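Local coordinates for protein time interval measuring enzyme TIME (Bombyx mori, PDB 2E47) that probably disproportionates superoxide to hydrogen peroxide and dioxygen as a copper- and zinc-binding enzyme of the superoxide dismutase family, at residues A[135-138]-A[139-143]; A[127-130]-A[131-135]. One frame throughout, in Å; residues are numbered along the deposited sequence.

Interaction 1 (A[135-138]-A[139-143]); sequences HPDS and RKTGN
The flat amide of N143 lies on one face of the H135 imidazole, its plane only 20° from that of the ring, while the two side chains cross at nearly a right angle. The amide nitrogen sits off-centre, above the rim: N143 ND2 is 3.0 Å from H135 NE2, yet the angle is too poor for a hydrogen bond, so this is a stack of two polar planes. N143 CB adds a CH-pi contact over the same face, 4.1 Å from the centroid of the H135 ring. With CG of H135 anti to the backbone N (chi1 178°), the imidazole folds back towards the chain that follows it, and its ND1 accepts D137 N at 3.1 Å, the donor somewhat tilted from the ring plane. P136 CD rests near the rim of the opposite face, so the ring has a neighbour on both faces, and the capping bond at ND1 steadies its rotation. Here a type I turn, H135 to S138, leads into the short helix 138-141 of the loop joining the last two strands, the electrostatic loop of Cu,Zn superoxide dismutases. D137 O is gripped by two backbone amides: T141 N reaches it at 2.8 Å and K140 N at 3.0 Å. S138 O takes G142 N at 2.9 Å. The T141 hydroxyl rests against D137, OG1 lying 3.2 Å from D137 CB, and accepts N143 N in an ST turn. G142, at positive phi, takes the backbone out of the helix and turns N143 back towards the imidazole. On the exposed side the bent chain of R139 forms a salt bridge with D74. The hydroxyl of S138, a buried residue, bonds instead to D129.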
loop_
_atom_site.group_PDB
_atom_site.type_symbol
_atom_site.label_atom_id
_atom_site.label_comp_id
_atom_site.label_asym_id
_atom_site.label_seq_id
_atom_site.Cartn_x
_atom_site.Cartn_y
_atom_site.Cartn_z
ATOM N N HIS A 135 -7.839 -0.409 31.889
ATOM C CA HIS A 135 -7.468 -1.674 31.211
ATOM C C HIS A 135 -5.948 -1.649 30.879
ATOM O O HIS A 135 -5.419 -0.592 30.581
ATOM C CB HIS A 135 -8.353 -1.826 29.957
ATOM C CG HIS A 135 -8.053 -3.044 29.141
ATOM N ND1 HIS A 135 -6.924 -3.155 28.355
ATOM C CD2 HIS A 135 -8.719 -4.222 29.014
ATOM C CE1 HIS A 135 -6.901 -4.347 27.783
ATOM N NE2 HIS A 135 -7.974 -5.019 28.172
ATOM N N PRO A 136 -5.212 -2.783 31.012
ATOM C CA PRO A 136 -3.732 -2.726 30.806
ATOM C C PRO A 136 -3.190 -2.210 29.443
ATOM O O PRO A 136 -2.078 -1.642 29.395
ATOM C CB PRO A 136 -3.278 -4.178 31.019
ATOM C CG PRO A 136 -4.387 -4.841 31.737
ATOM C CD PRO A 136 -5.661 -4.125 31.425
ATOM N N ASP A 137 -3.952 -2.419 28.355
ATOM C CA ASP A 137 -3.572 -1.951 26.993
ATOM C C ASP A 137 -3.919 -0.448 26.712
ATOM O O ASP A 137 -3.593 0.068 25.645
ATOM C CB ASP A 137 -4.276 -2.808 25.895
ATOM C CG ASP A 137 -3.993 -4.338 26.012
ATOM O OD1 ASP A 137 -4.968 -5.132 26.042
ATOM O OD2 ASP A 137 -2.811 -4.755 26.054
ATOM N N SER A 138 -4.589 0.234 27.633
ATOM C CA SER A 138 -5.211 1.519 27.289
ATOM C C SER A 138 -4.232 2.573 26.717
ATOM O O SER A 138 -4.512 3.167 25.656
ATOM C CB SER A 138 -6.093 2.057 28.419
ATOM O OG SER A 138 -6.846 3.220 27.994
ATOM N N ARG A 139 -3.080 2.772 27.375
ATOM C CA ARG A 139 -2.148 3.815 26.980
ATOM C C ARG A 139 -1.257 3.410 25.831
ATOM O O ARG A 139 -0.433 4.220 25.415
ATOM C CB ARG A 139 -1.239 4.251 28.147
ATOM C CG ARG A 139 -1.965 5.084 29.240
ATOM C CD ARG A 139 -2.177 6.587 28.826
ATOM N NE ARG A 139 -1.243 7.601 29.391
ATOM C CZ ARG A 139 -0.110 7.391 30.087
ATOM N NH1 ARG A 139 0.589 8.444 30.505
ATOM N NH2 ARG A 139 0.349 6.168 30.378
ATOM N N LYS A 140 -1.430 2.177 25.326
ATOM C CA LYS A 140 -0.760 1.694 24.140
ATOM C C LYS A 140 -1.670 1.540 22.896
ATOM O O LYS A 140 -1.262 1.851 21.770
ATOM C CB LYS A 140 -0.125 0.328 24.401
ATOM C CG LYS A 140 0.611 0.189 25.707
ATOM C CD LYS A 140 1.788 -0.798 25.537
ATOM C CE LYS A 140 3.022 -0.160 24.826
ATOM N NZ LYS A 140 3.905 0.632 25.765
ATOM N N THR A 141 -2.848 0.949 23.091
ATOM C CA THR A 141 -3.683 0.590 21.990
ATOM C C THR A 141 -5.066 1.171 22.125
ATOM O O THR A 141 -5.879 1.020 21.240
ATOM C CB THR A 141 -3.840 -0.954 21.874
ATOM O OG1 THR A 141 -4.496 -1.436 23.047
ATOM C CG2 THR A 141 -2.469 -1.690 21.711
ATOM N N GLY A 142 -5.396 1.750 23.270
ATOM C CA GLY A 142 -6.795 2.173 23.431
ATOM C C GLY A 142 -7.786 1.044 23.734
ATOM O O GLY A 142 -8.991 1.322 23.834
ATOM N N ASN A 143 -7.264 -0.181 23.969
ATOM C CA ASN A 143 -8.066 -1.377 24.223
ATOM C C ASN A 143 -9.091 -1.573 23.072
ATOM O O ASN A 143 -10.306 -1.790 23.337
ATOM C CB ASN A 143 -8.782 -1.213 25.588
ATOM C CG ASN A 143 -9.500 -2.477 26.071
ATOM O OD1 ASN A 143 -10.503 -2.385 26.806
ATOM N ND2 ASN A 143 -9.017 -3.624 25.678
#

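Interaction 2 (A[127-130]-A[131-135]); sequences ADDY and GKSDH
D129 OD2 is gripped twice: G131 N meets it at 2.9 Å nearly along its C-O axis, and the hydroxyl of S138, on the following helix, bonds to the same oxygen. The other carboxylate oxygen serves S133, whose OG donates to D129 OD1 at 2.9 Å from well above the carboxylate plane. What brings both oxygens over the chain ahead is the D129 side-chain torsion (chi1 71°), which sets CG between the backbone N and the carbonyl carbon. The backbone here forms a type I' turn from D129 to K132, closed by K132 N to D129 O at 3.2 Å, with Y130 and G131 at its corners, both at positive phi. S133 OG also accepts H135 N, an ST turn, so this hydroxyl links the carboxylate to the next bend. One residue earlier D128 forms an Asx turn, OD2 taking Y130 N at 2.8 Å. The same carboxylate bonds to H75, a zinc ligand, and H50, a copper ligand, the second-shell bridge familiar from this family. The K132 chain, straight until a bend at its last torsion, passes obliquely by Y130, with K132 NZ 3.6 Å from Y130 CB. Replacing D129 by an alanine would probably leave G131 N and the S133 and S138 hydroxyls without this acceptor and untie the turn from the S138 side chain. Three donors around one carboxylate would be expected to stabilise its ionised form.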
loop_
_atom_site.group_PDB
_atom_site.type_symbol
_atom_site.label_atom_id
_atom_site.label_comp_id
_atom_site.label_asym_id
_atom_site.label_seq_id
_atom_site.Cartn_x
_atom_site.Cartn_y
_atom_site.Cartn_z
ATOM N N ALA A 127 -14.312 -0.170 20.224
ATOM C CA ALA A 127 -14.037 1.250 20.366
ATOM C C ALA A 127 -12.657 1.520 20.965
ATOM O O ALA A 127 -12.166 0.776 21.793
ATOM C CB ALA A 127 -15.118 1.919 21.225
ATOM N N ASP A 128 -12.036 2.586 20.519
ATOM C CA ASP A 128 -10.805 3.095 21.132
ATOM C C ASP A 128 -11.221 3.866 22.408
ATOM O O ASP A 128 -12.060 4.755 22.314
ATOM C CB ASP A 128 -10.216 4.079 20.121
ATOM C CG ASP A 128 -8.813 4.593 20.490
ATOM O OD1 ASP A 128 -8.103 4.972 19.522
ATOM O OD2 ASP A 128 -8.433 4.651 21.695
ATOM N N ASP A 129 -10.606 3.570 23.566
ATOM C CA ASP A 129 -10.979 4.244 24.838
ATOM C C ASP A 129 -10.056 5.457 25.130
ATOM O O ASP A 129 -10.092 6.082 26.209
ATOM C CB ASP A 129 -10.952 3.215 25.978
ATOM C CG ASP A 129 -9.514 2.778 26.358
ATOM O OD1 ASP A 129 -9.395 1.754 27.078
ATOM O OD2 ASP A 129 -8.499 3.425 25.935
ATOM N N TYR A 130 -9.228 5.769 24.141
ATOM C CA TYR A 130 -8.421 6.984 24.037
ATOM C C TYR A 130 -7.350 7.049 25.112
ATOM O O TYR A 130 -6.841 8.136 25.404
ATOM C CB TYR A 130 -9.249 8.250 24.029
ATOM C CG TYR A 130 -10.389 8.321 23.061
ATOM C CD1 TYR A 130 -10.183 8.194 21.665
ATOM C CD2 TYR A 130 -11.703 8.551 23.530
ATOM C CE1 TYR A 130 -11.265 8.294 20.753
ATOM C CE2 TYR A 130 -12.770 8.590 22.655
ATOM C CZ TYR A 130 -12.548 8.487 21.263
ATOM O OH TYR A 130 -13.631 8.586 20.411
ATOM N N GLY A 131 -6.976 5.892 25.663
ATOM C CA GLY A 131 -5.945 5.813 26.713
ATOM C C GLY A 131 -6.428 6.301 28.092
ATOM O O GLY A 131 -5.634 6.570 28.957
ATOM N N LYS A 132 -7.736 6.396 28.289
ATOM C CA LYS A 132 -8.316 7.047 29.469
ATOM C C LYS A 132 -8.868 6.045 30.489
ATOM O O LYS A 132 -9.306 6.426 31.613
ATOM C CB LYS A 132 -9.423 7.999 29.050
ATOM C CG LYS A 132 -8.944 9.066 28.137
ATOM C CD LYS A 132 -10.099 9.893 27.619
ATOM C CE LYS A 132 -9.537 11.091 26.803
ATOM N NZ LYS A 132 -10.400 11.305 25.626
ATOM N N SER A 133 -8.839 4.766 30.123
ATOM C CA SER A 133 -9.297 3.755 31.044
ATOM C C SER A 133 -8.145 3.110 31.835
ATOM O O SER A 133 -6.968 3.434 31.684
ATOM C CB SER A 133 -10.083 2.676 30.296
ATOM O OG SER A 133 -9.169 1.665 29.932
ATOM N N ASP A 134 -8.559 2.111 32.596
ATOM C CA ASP A 134 -7.809 1.388 33.578
ATOM C C ASP A 134 -7.325 0.005 33.057
ATOM O O ASP A 134 -6.534 -0.685 33.735
ATOM C CB ASP A 134 -8.817 1.186 34.723
ATOM C CG ASP A 134 -10.293 1.209 34.207
ATOM O OD1 ASP A 134 -10.992 0.151 34.264
ATOM O OD2 ASP A 134 -10.741 2.295 33.721
ATOM N N HIS A 135 -7.839 -0.409 31.889
ATOM C CA HIS A 135 -7.468 -1.674 31.211
ATOM C C HIS A 135 -5.948 -1.649 30.879
ATOM O O HIS A 135 -5.419 -0.592 30.581
ATOM C CB HIS A 135 -8.353 -1.826 29.957
ATOM C CG HIS A 135 -8.053 -3.044 29.141
ATOM N ND1 HIS A 135 -6.924 -3.155 28.355
ATOM C CD2 HIS A 135 -8.719 -4.222 29.014
ATOM C CE1 HIS A 135 -6.901 -4.347 27.783
ATOM N NE2 HIS A 135 -7.974 -5.019 28.172
#

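In the fold
Interactions 1 and 2 form one continuous piece of the electrostatic loop, sharing H135, with centres 6 Å apart. They are also tied across the fold of the chain: S138 OG lies 2.6 Å from D129 OD2, and D129 N bonds to G142 O at 2.8 Å, so the helix of 138-141 and its exit are pinned to the turn at 129-132. Both sit beside the metal site. The T141 side chain is about 6 Å from the bound copper and zinc ions, and that of D128 about 6 Å from the zinc. H75 joins them further, bonding to D128 through its ring and to R139 through its backbone.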